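PDB 3N6Q: YghZ aldo-keto reductase, which probably catalyses the NAD(P)H-dependent reduction of aldehydes or ketones to alcohols, as a TIM-barrel member of the aldo/keto reductase family. Local coordinates for residues M13-S21 / L289-S297; G71-R82 / Q122-E130. One frame throughout, in Å; residues are numbered along the deposited sequence. Where two conformers were deposited one is given.

Contact 1: residues M13-S21 / L289-S297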
loop_
_atom_site.group_PDB
_atom_site.type_symbol
_atom_site.label_atom_id
_atom_site.label_comp_id
_atom_site.label_asym_id
_atom_site.label_seq_id
_atom_site.Cartn_x
_atom_site.Cartn_y
_atom_site.Cartn_z
ATOM N N MET B 13 16.482 -33.970 -7.994
ATOM C CA MET B 13 15.726 -33.607 -6.787
ATOM C C MET B 13 14.225 -33.748 -7.033
ATOM O O MET B 13 13.690 -33.451 -8.144
ATOM C CB MET B 13 16.087 -32.159 -6.289
ATOM C CG MET B 13 15.273 -31.711 -5.058
ATOM S SD MET B 13 15.397 -32.604 -3.515
ATOM C CE MET B 13 17.147 -32.743 -3.248
ATOM N N GLN B 14 13.537 -34.218 -6.007
ATOM C CA GLN B 14 12.082 -34.254 -6.004
ATOM C C GLN B 14 11.556 -32.940 -5.382
ATOM O O GLN B 14 12.016 -32.536 -4.316
ATOM C CB GLN B 14 11.620 -35.418 -5.120
ATOM C CG GLN B 14 10.080 -35.561 -5.081
ATOM C CD GLN B 14 9.603 -36.726 -4.214
ATOM O OE1 GLN B 14 9.260 -36.545 -3.054
ATOM N NE2 GLN B 14 9.643 -37.951 -4.767
ATOM N N TYR B 15 10.583 -32.335 -6.046
ATOM C CA TYR B 15 9.902 -31.137 -5.561
ATOM C C TYR B 15 8.459 -31.489 -5.229
ATOM O O TYR B 15 7.816 -32.274 -5.956
ATOM C CB TYR B 15 9.932 -30.091 -6.654
ATOM C CG TYR B 15 11.394 -29.705 -6.921
ATOM C CD1 TYR B 15 12.044 -28.742 -6.098
ATOM C CD2 TYR B 15 12.131 -30.318 -7.956
ATOM C CE1 TYR B 15 13.427 -28.484 -6.237
ATOM C CE2 TYR B 15 13.506 -30.017 -8.152
ATOM C CZ TYR B 15 14.137 -29.091 -7.295
ATOM O OH TYR B 15 15.478 -28.812 -7.455
ATOM N N ARG B 16 7.951 -30.896 -4.155
ATOM C CA ARG B 16 6.565 -31.117 -3.713
ATOM C C ARG B 16 5.855 -29.802 -3.600
ATOM O O ARG B 16 6.406 -28.855 -2.957
ATOM C CB ARG B 16 6.585 -31.782 -2.335
ATOM C CG ARG B 16 7.267 -33.175 -2.386
ATOM C CD ARG B 16 7.121 -33.882 -1.015
ATOM N NE ARG B 16 7.609 -35.258 -1.177
ATOM C CZ ARG B 16 7.226 -36.298 -0.450
ATOM N NH1 ARG B 16 6.399 -36.136 0.601
ATOM N NH2 ARG B 16 7.709 -37.510 -0.769
ATOM N N TYR B 17 4.639 -29.725 -4.172
ATOM C CA TYR B 17 3.789 -28.549 -3.958
ATOM C C TYR B 17 3.520 -28.391 -2.501
ATOM O O TYR B 17 3.197 -29.355 -1.802
ATOM C CB TYR B 17 2.454 -28.636 -4.747
ATOM C CG TYR B 17 2.678 -28.412 -6.207
ATOM C CD1 TYR B 17 2.633 -27.139 -6.730
ATOM C CD2 TYR B 17 3.032 -29.472 -7.058
ATOM C CE1 TYR B 17 2.947 -26.901 -8.099
ATOM C CE2 TYR B 17 3.283 -29.259 -8.431
ATOM C CZ TYR B 17 3.241 -27.982 -8.930
ATOM O OH TYR B 17 3.494 -27.757 -10.252
ATOM N N CYS B 18 3.589 -27.144 -2.007
ATOM C CA CYS B 18 3.458 -26.914 -0.565
ATOM C C CYS B 18 1.950 -26.726 -0.262
ATOM O O CYS B 18 1.361 -25.713 -0.672
ATOM C CB CYS B 18 4.250 -25.585 -0.258
ATOM S SG CYS B 18 4.172 -25.162 1.474
ATOM N N GLY B 19 1.290 -27.736 0.321
ATOM C CA GLY B 19 -0.144 -27.657 0.603
ATOM C C GLY B 19 -0.935 -27.487 -0.691
ATOM O O GLY B 19 -0.576 -28.088 -1.710
ATOM N N LYS B 20 -1.914 -26.587 -0.697
ATOM C CA LYS B 20 -2.732 -26.277 -1.872
ATOM C C LYS B 20 -2.094 -25.234 -2.801
ATOM O O LYS B 20 -2.654 -24.916 -3.851
ATOM C CB LYS B 20 -4.142 -25.809 -1.466
ATOM C CG LYS B 20 -4.245 -24.376 -0.842
ATOM C CD LYS B 20 -5.693 -24.114 -0.387
ATOM C CE LYS B 20 -5.805 -22.935 0.569
ATOM N NZ LYS B 20 -7.239 -22.758 0.992
ATOM N N SER B 21 -0.924 -24.687 -2.417
ATOM C CA SER B 21 -0.334 -23.580 -3.184
ATOM C C SER B 21 0.302 -24.064 -4.459
ATOM O O SER B 21 0.541 -25.272 -4.658
ATOM C CB SER B 21 0.733 -22.791 -2.319
ATOM O OG SER B 21 1.947 -23.522 -2.277
ATOM N N LEU B 289 9.649 -39.910 6.897
ATOM C CA LEU B 289 8.854 -38.686 6.837
ATOM C C LEU B 289 8.265 -38.462 5.463
ATOM O O LEU B 289 7.132 -37.988 5.342
ATOM C CB LEU B 289 9.757 -37.479 7.264
ATOM C CG LEU B 289 10.050 -37.473 8.776
ATOM C CD1 LEU B 289 11.265 -36.521 9.108
ATOM C CD2 LEU B 289 8.774 -36.938 9.536
ATOM N N LEU B 290 9.041 -38.745 4.426
ATOM C CA LEU B 290 8.690 -38.421 3.043
ATOM C C LEU B 290 7.906 -39.595 2.331
ATOM O O LEU B 290 7.738 -39.584 1.098
ATOM C CB LEU B 290 9.956 -38.218 2.239
ATOM C CG LEU B 290 10.662 -36.873 2.574
ATOM C CD1 LEU B 290 11.983 -36.772 1.860
ATOM C CD2 LEU B 290 9.724 -35.651 2.267
ATOM N N LYS B 291 7.450 -40.561 3.122
ATOM C CA LYS B 291 6.894 -41.823 2.573
ATOM C C LYS B 291 5.538 -41.613 1.934
ATOM O O LYS B 291 5.033 -42.485 1.186
ATOM C CB LYS B 291 6.731 -42.858 3.692
ATOM C CG LYS B 291 5.658 -42.503 4.753
ATOM C CD LYS B 291 5.772 -43.511 5.981
ATOM C CE LYS B 291 4.872 -43.167 7.168
ATOM N NZ LYS B 291 5.245 -41.829 7.819
ATOM N N ASP B 292 4.906 -40.498 2.288
ATOM C CA ASP B 292 3.632 -40.136 1.702
ATOM C C ASP B 292 3.551 -38.599 1.579
ATOM O O ASP B 292 4.547 -37.880 1.787
ATOM C CB ASP B 292 2.495 -40.664 2.581
ATOM C CG ASP B 292 2.566 -40.124 4.024
ATOM O OD1 ASP B 292 3.040 -38.955 4.265
ATOM O OD2 ASP B 292 2.131 -40.893 4.924
ATOM N N ASP B 293 2.359 -38.070 1.339
ATOM C CA ASP B 293 2.339 -36.698 0.885
ATOM C C ASP B 293 1.968 -35.755 2.001
ATOM O O ASP B 293 1.650 -34.624 1.739
ATOM C CB ASP B 293 1.438 -36.534 -0.334
ATOM C CG ASP B 293 -0.021 -36.699 -0.002
ATOM O OD1 ASP B 293 -0.371 -36.892 1.200
ATOM O OD2 ASP B 293 -0.842 -36.628 -0.965
ATOM N N ARG B 294 2.075 -36.223 3.241
ATOM C CA ARG B 294 1.688 -35.447 4.436
ATOM C C ARG B 294 2.794 -34.435 4.803
ATOM O O ARG B 294 2.603 -33.529 5.655
ATOM C CB ARG B 294 1.520 -36.405 5.632
ATOM C CG ARG B 294 0.475 -37.529 5.377
ATOM C CD ARG B 294 -0.993 -37.004 5.506
ATOM N NE ARG B 294 -1.550 -37.363 6.798
ATOM C CZ ARG B 294 -2.651 -36.843 7.348
ATOM N NH1 ARG B 294 -3.403 -35.957 6.713
ATOM N NH2 ARG B 294 -3.012 -37.235 8.571
ATOM N N VAL B 295 3.968 -34.640 4.230
ATOM C CA VAL B 295 5.109 -33.797 4.561
ATOM C C VAL B 295 5.583 -33.199 3.253
ATOM O O VAL B 295 5.838 -33.929 2.281
ATOM C CB VAL B 295 6.198 -34.617 5.266
ATOM C CG1 VAL B 295 7.562 -33.842 5.363
ATOM C CG2 VAL B 295 5.751 -34.990 6.683
ATOM N N THR B 296 5.690 -31.871 3.196
ATOM C CA THR B 296 6.210 -31.201 1.992
ATOM C C THR B 296 7.733 -31.297 1.841
ATOM O O THR B 296 8.270 -31.447 0.711
ATOM C CB THR B 296 5.826 -29.663 2.063
ATOM O OG1 THR B 296 4.448 -29.538 2.427
ATOM C CG2 THR B 296 6.068 -28.990 0.744
ATOM N N SER B 297 8.450 -31.232 2.960
ATOM C CA SER B 297 9.919 -31.178 2.931
ATOM C C SER B 297 10.438 -31.537 4.307
ATOM O O SER B 297 9.688 -31.444 5.326
ATOM C CB SER B 297 10.359 -29.729 2.497
ATOM O OG SER B 297 11.778 -29.697 2.291
HETATM O O HOH W 1 2.440 -30.196 1.001
#
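Arg16 NH1 is held by two backbone carbonyls of the 289-297 loop. Arg16 NH1 donates to Asp292 O at 2.8 Å and to Val295 O, also at 2.8 Å. Val295 O is met nearly along its C=O axis, whereas for Asp292 O the donor is tilted 32° from the carbonyl plane. Arg16 NH2 reaches Leu290 O at 2.8 Å, just past the end of helix 281-289. The arginine chain is extended from CG to NE, which carries its head across to the loop. From just before strand 15-17, Gln14 OE1 accepts from Arg16 NE and NH2, which grip it side-on, and lies in the guanidinium plane. These bonds fix the rotation of the head. Leu290 CD2 sits over the centre of one guanidinium face, 3.7 Å from Arg16 CZ.

Thr296 packs against the strand end, with Thr296 CG2 on Cys18 CA at 3.6 Å. Its OG1 bonds to Cys219 N, and a water links Tyr17 O and Gly19 N. Thr296 O is buried and has no polar partner; Arg16 CD lies 3.2 Å from Thr296 O. Asp292 OD1 accepts from Arg294 N, forming an Asx turn within the loop. An arginine from strand 15-17 thus ties down the loop leading into barrel strand 297-300, a structural contact between the N-terminal hairpin and the closing part of the TIM barrel.

Contact 2: residues G71-R82 / Q122-E130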
loop_
_atom_site.group_PDB
_atom_site.type_symbol
_atom_site.label_atom_id
_atom_site.label_comp_id
_atom_site.label_asym_id
_atom_site.label_seq_id
_atom_site.Cartn_x
_atom_site.Cartn_y
_atom_site.Cartn_z
ATOM N N GLY B 71 21.547 -13.496 14.764
ATOM C CA GLY B 71 21.541 -12.659 13.585
ATOM C C GLY B 71 22.720 -12.978 12.689
ATOM O O GLY B 71 22.730 -12.574 11.522
ATOM N N SER B 72 23.689 -13.740 13.185
ATOM C CA SER B 72 24.927 -13.902 12.370
ATOM C C SER B 72 24.697 -14.847 11.203
ATOM O O SER B 72 25.338 -14.716 10.173
ATOM C CB SER B 72 26.137 -14.364 13.219
ATOM O OG SER B 72 25.901 -15.591 13.915
ATOM N N ALA B 73 23.812 -15.836 11.380
ATOM C CA ALA B 73 23.461 -16.708 10.215
ATOM C C ALA B 73 22.846 -15.909 9.083
ATOM O O ALA B 73 23.255 -16.035 7.954
ATOM C CB ALA B 73 22.487 -17.898 10.619
ATOM N N GLU B 74 21.934 -14.992 9.384
ATOM C CA GLU B 74 21.399 -14.135 8.342
ATOM C C GLU B 74 22.497 -13.282 7.669
ATOM O O GLU B 74 22.441 -13.078 6.461
ATOM C CB GLU B 74 20.387 -13.177 8.986
ATOM C CG GLU B 74 18.983 -13.940 9.102
ATOM C CD GLU B 74 17.968 -13.094 9.814
ATOM O OE1 GLU B 74 18.411 -12.107 10.494
ATOM O OE2 GLU B 74 16.741 -13.384 9.702
ATOM N N GLU B 75 23.335 -12.643 8.490
ATOM C CA GLU B 75 24.449 -11.817 7.899
ATOM C C GLU B 75 25.375 -12.631 6.975
ATOM O O GLU B 75 25.727 -12.191 5.869
ATOM C CB GLU B 75 25.321 -11.249 9.017
ATOM C CG GLU B 75 24.619 -10.270 9.854
ATOM C CD GLU B 75 25.502 -9.677 10.974
ATOM O OE1 GLU B 75 26.575 -10.206 11.293
ATOM O OE2 GLU B 75 25.074 -8.663 11.569
ATOM N N ASN B 76 25.737 -13.824 7.427
ATOM C CA ASN B 76 26.679 -14.686 6.680
ATOM C C ASN B 76 26.027 -15.178 5.433
ATOM O O ASN B 76 26.589 -15.118 4.320
ATOM C CB ASN B 76 27.143 -15.856 7.553
ATOM C CG ASN B 76 28.196 -15.461 8.543
ATOM O OD1 ASN B 76 28.974 -14.521 8.287
ATOM N ND2 ASN B 76 28.226 -16.118 9.681
ATOM N N PHE B 77 24.780 -15.632 5.582
ATOM C CA PHE B 77 24.007 -15.925 4.395
ATOM C C PHE B 77 23.909 -14.749 3.442
ATOM O O PHE B 77 24.028 -14.902 2.205
ATOM C CB PHE B 77 22.579 -16.410 4.783
ATOM C CG PHE B 77 21.738 -16.823 3.614
ATOM C CD1 PHE B 77 21.916 -18.083 3.016
ATOM C CD2 PHE B 77 20.653 -16.044 3.224
ATOM C CE1 PHE B 77 21.084 -18.527 1.994
ATOM C CE2 PHE B 77 19.807 -16.478 2.202
ATOM C CZ PHE B 77 20.036 -17.726 1.579
ATOM N N GLY B 78 23.611 -13.565 3.966
ATOM C CA GLY B 78 23.552 -12.408 3.043
ATOM C C GLY B 78 24.866 -12.183 2.277
ATOM O O GLY B 78 24.856 -11.825 1.111
ATOM N N ARG B 79 25.976 -12.369 2.940
ATOM C CA ARG B 79 27.287 -12.164 2.275
ATOM C C ARG B 79 27.471 -13.188 1.169
ATOM O O ARG B 79 27.959 -12.879 0.058
ATOM C CB ARG B 79 28.376 -12.395 3.294
ATOM C CG ARG B 79 28.465 -11.318 4.373
ATOM C CD ARG B 79 29.697 -11.566 5.256
ATOM N NE ARG B 79 30.953 -11.336 4.512
ATOM C CZ ARG B 79 32.176 -11.603 4.982
ATOM N NH1 ARG B 79 32.345 -12.099 6.211
ATOM N NH2 ARG B 79 33.244 -11.366 4.222
ATOM N N LEU B 80 27.163 -14.442 1.502
ATOM C CA LEU B 80 27.338 -15.529 0.515
ATOM C C LEU B 80 26.379 -15.397 -0.632
ATOM O O LEU B 80 26.756 -15.713 -1.797
ATOM C CB LEU B 80 27.271 -16.916 1.173
ATOM C CG LEU B 80 28.410 -17.149 2.158
ATOM C CD1 LEU B 80 28.119 -18.451 2.932
ATOM C CD2 LEU B 80 29.743 -17.271 1.394
ATOM N N LEU B 81 25.159 -14.876 -0.370
ATOM C CA LEU B 81 24.195 -14.616 -1.442
ATOM C C LEU B 81 24.771 -13.602 -2.417
ATOM O O LEU B 81 24.660 -13.769 -3.648
ATOM C CB LEU B 81 22.882 -14.054 -0.917
ATOM C CG LEU B 81 21.716 -14.815 -0.312
ATOM C CD1 LEU B 81 20.477 -13.829 -0.392
ATOM C CD2 LEU B 81 21.480 -16.127 -1.129
ATOM N N ARG B 82 25.340 -12.523 -1.870
ATOM C CA ARG B 82 25.934 -11.485 -2.712
ATOM C C ARG B 82 27.145 -12.016 -3.469
ATOM O O ARG B 82 27.338 -11.679 -4.635
ATOM C CB ARG B 82 26.297 -10.218 -1.903
ATOM C CG ARG B 82 25.085 -9.367 -1.560
ATOM C CD ARG B 82 25.421 -8.103 -0.712
ATOM N NE ARG B 82 26.245 -8.391 0.463
ATOM C CZ ARG B 82 25.780 -8.447 1.708
ATOM N NH1 ARG B 82 24.508 -8.213 1.974
ATOM N NH2 ARG B 82 26.600 -8.706 2.693
ATOM N N GLN B 122 14.974 -5.855 10.465
ATOM C CA GLN B 122 16.356 -6.201 10.822
ATOM C C GLN B 122 16.869 -7.347 9.958
ATOM O O GLN B 122 18.050 -7.361 9.564
ATOM C CB GLN B 122 16.489 -6.650 12.285
ATOM C CG GLN B 122 16.340 -5.444 13.303
ATOM C CD GLN B 122 16.670 -5.938 14.698
ATOM O OE1 GLN B 122 17.199 -7.088 14.887
ATOM N NE2 GLN B 122 16.415 -5.083 15.708
ATOM N N SER B 123 16.028 -8.378 9.783
ATOM C CA SER B 123 16.453 -9.559 8.981
ATOM C C SER B 123 16.742 -9.190 7.510
ATOM O O SER B 123 17.684 -9.689 6.917
ATOM C CB SER B 123 15.304 -10.636 8.982
ATOM O OG SER B 123 15.239 -11.244 10.261
ATOM N N LEU B 124 15.865 -8.402 6.906
ATOM C CA LEU B 124 16.051 -8.018 5.509
ATOM C C LEU B 124 17.363 -7.198 5.371
ATOM O O LEU B 124 18.090 -7.302 4.381
ATOM C CB LEU B 124 14.883 -7.211 5.038
ATOM C CG LEU B 124 13.515 -7.982 4.998
ATOM C CD1 LEU B 124 12.400 -6.999 4.608
ATOM C CD2 LEU B 124 13.557 -9.042 3.850
ATOM N N LYS B 125 17.601 -6.341 6.342
ATOM C CA LYS B 125 18.901 -5.607 6.344
ATOM C C LYS B 125 20.109 -6.473 6.514
ATOM O O LYS B 125 21.081 -6.323 5.749
ATOM C CB LYS B 125 18.878 -4.512 7.434
ATOM C CG LYS B 125 20.179 -3.699 7.509
ATOM C CD LYS B 125 19.977 -2.583 8.551
ATOM C CE LYS B 125 21.000 -1.457 8.445
ATOM N NZ LYS B 125 20.621 -0.434 9.499
ATOM N N ARG B 126 20.072 -7.425 7.444
ATOM C CA ARG B 126 21.160 -8.384 7.609
ATOM C C ARG B 126 21.428 -9.202 6.339
ATOM O O ARG B 126 22.593 -9.477 6.005
ATOM C CB ARG B 126 20.940 -9.290 8.827
ATOM C CG ARG B 126 21.236 -8.601 10.222
ATOM C CD ARG B 126 21.216 -9.594 11.370
ATOM N NE ARG B 126 19.863 -10.132 11.552
ATOM C CZ ARG B 126 18.971 -9.640 12.410
ATOM N NH1 ARG B 126 19.253 -8.545 13.160
ATOM N NH2 ARG B 126 17.727 -10.163 12.426
ATOM N N MET B 127 20.367 -9.665 5.689
ATOM C CA MET B 127 20.516 -10.601 4.550
ATOM C C MET B 127 20.722 -9.810 3.258
ATOM O O MET B 127 21.049 -10.368 2.218
ATOM C CB MET B 127 19.221 -11.485 4.422
ATOM C CG MET B 127 19.207 -12.498 5.522
ATOM S SD MET B 127 17.979 -13.826 5.232
ATOM C CE MET B 127 16.476 -12.962 5.762
ATOM N N GLY B 128 20.484 -8.496 3.298
ATOM C CA GLY B 128 20.587 -7.696 2.070
ATOM C C GLY B 128 19.515 -7.996 1.046
ATOM O O GLY B 128 19.772 -7.930 -0.173
ATOM N N LEU B 129 18.290 -8.296 1.500
ATOM C CA LEU B 129 17.200 -8.680 0.621
ATOM C C LEU B 129 16.109 -7.632 0.637
ATOM O O LEU B 129 15.849 -6.998 1.683
ATOM C CB LEU B 129 16.572 -9.987 1.162
ATOM C CG LEU B 129 17.415 -11.246 1.063
ATOM C CD1 LEU B 129 16.593 -12.411 1.671
ATOM C CD2 LEU B 129 17.662 -11.488 -0.424
ATOM N N GLU B 130 15.421 -7.462 -0.479
ATOM C CA GLU B 130 14.208 -6.636 -0.540
ATOM C C GLU B 130 13.058 -7.319 0.182
ATOM O O GLU B 130 12.174 -6.646 0.736
ATOM C CB GLU B 130 13.714 -6.475 -1.985
ATOM C CG GLU B 130 14.380 -5.441 -2.871
ATOM C CD GLU B 130 13.968 -5.672 -4.332
ATOM O OE1 GLU B 130 12.783 -5.416 -4.660
ATOM O OE2 GLU B 130 14.776 -6.247 -5.100
HETATM O O HOH W 2 25.455 -9.649 5.051
HETATM O O HOH W 3 22.608 -10.219 0.208
#
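Glu74 and Arg126 form a salt bridge between the two helices. Glu74 OE1 accepts from Arg126 NE at 2.7 Å and from Arg126 NH2 at 2.8 Å, so both nitrogens grip one oxygen side-on. The carboxylate and guanidinium planes are 14° apart, nearly coplanar. NH2 uses the syn lone pair of OE1, while NE meets OE1 almost end-on. The other oxygen, Glu74 OE2, takes a 2.7 Å bond from Ser123 OG and is also bonded to Thr96 of strand 93-98. Arg126 NH1 bonds to Gln122 OE1, which holds the far edge of the guanidinium.

Beyond this polar group the helices come close. Gly78 CA is 3.3 Å from Met127 O, and Glu75 CA makes a CH...O contact with Arg126 O. Gly78 has no side chain to keep the backbones apart. A water in the same seam joins Glu75 O, Arg126 O and Arg82 NH2. On the inner side, Met127 CG packs on Glu74 CB, and its bend at chi3 (-80°) accompanies an oblique Met-aromatic contact of SD with the Phe77 ring. Leu81 CD1 meets Leu129 CD2 at 3.7 Å, with Ile94 touching both leucines. Gly128, with positive phi, ends helix 113-127 in a Schellman motif. The segments 72-82 and 122-127 run at 41° to each other; their helices, 72-84 and 113-127, are neighbours in the outer helical layer of the TIM barrel.

The two contacts lie on opposite sides of the chain's centre. Their centres are about 27 Å apart and their nearest atoms about 15 Å apart, so they do not touch. Along the chain, contact 2 falls wholly between the two segments of contact 1. Contact 1 joins residues near the N-terminus to the loop before strand 297-300, the strand that pairs with 24-31 to close the barrel. Contact 2 joins two helices with strand 93-98 between them in sequence. The curled sheet, parallel except for strand 15-17, connects the two places. One contact thus joins parts of the chain 268 residues apart, and the other packs neighbouring helices of the outer layer.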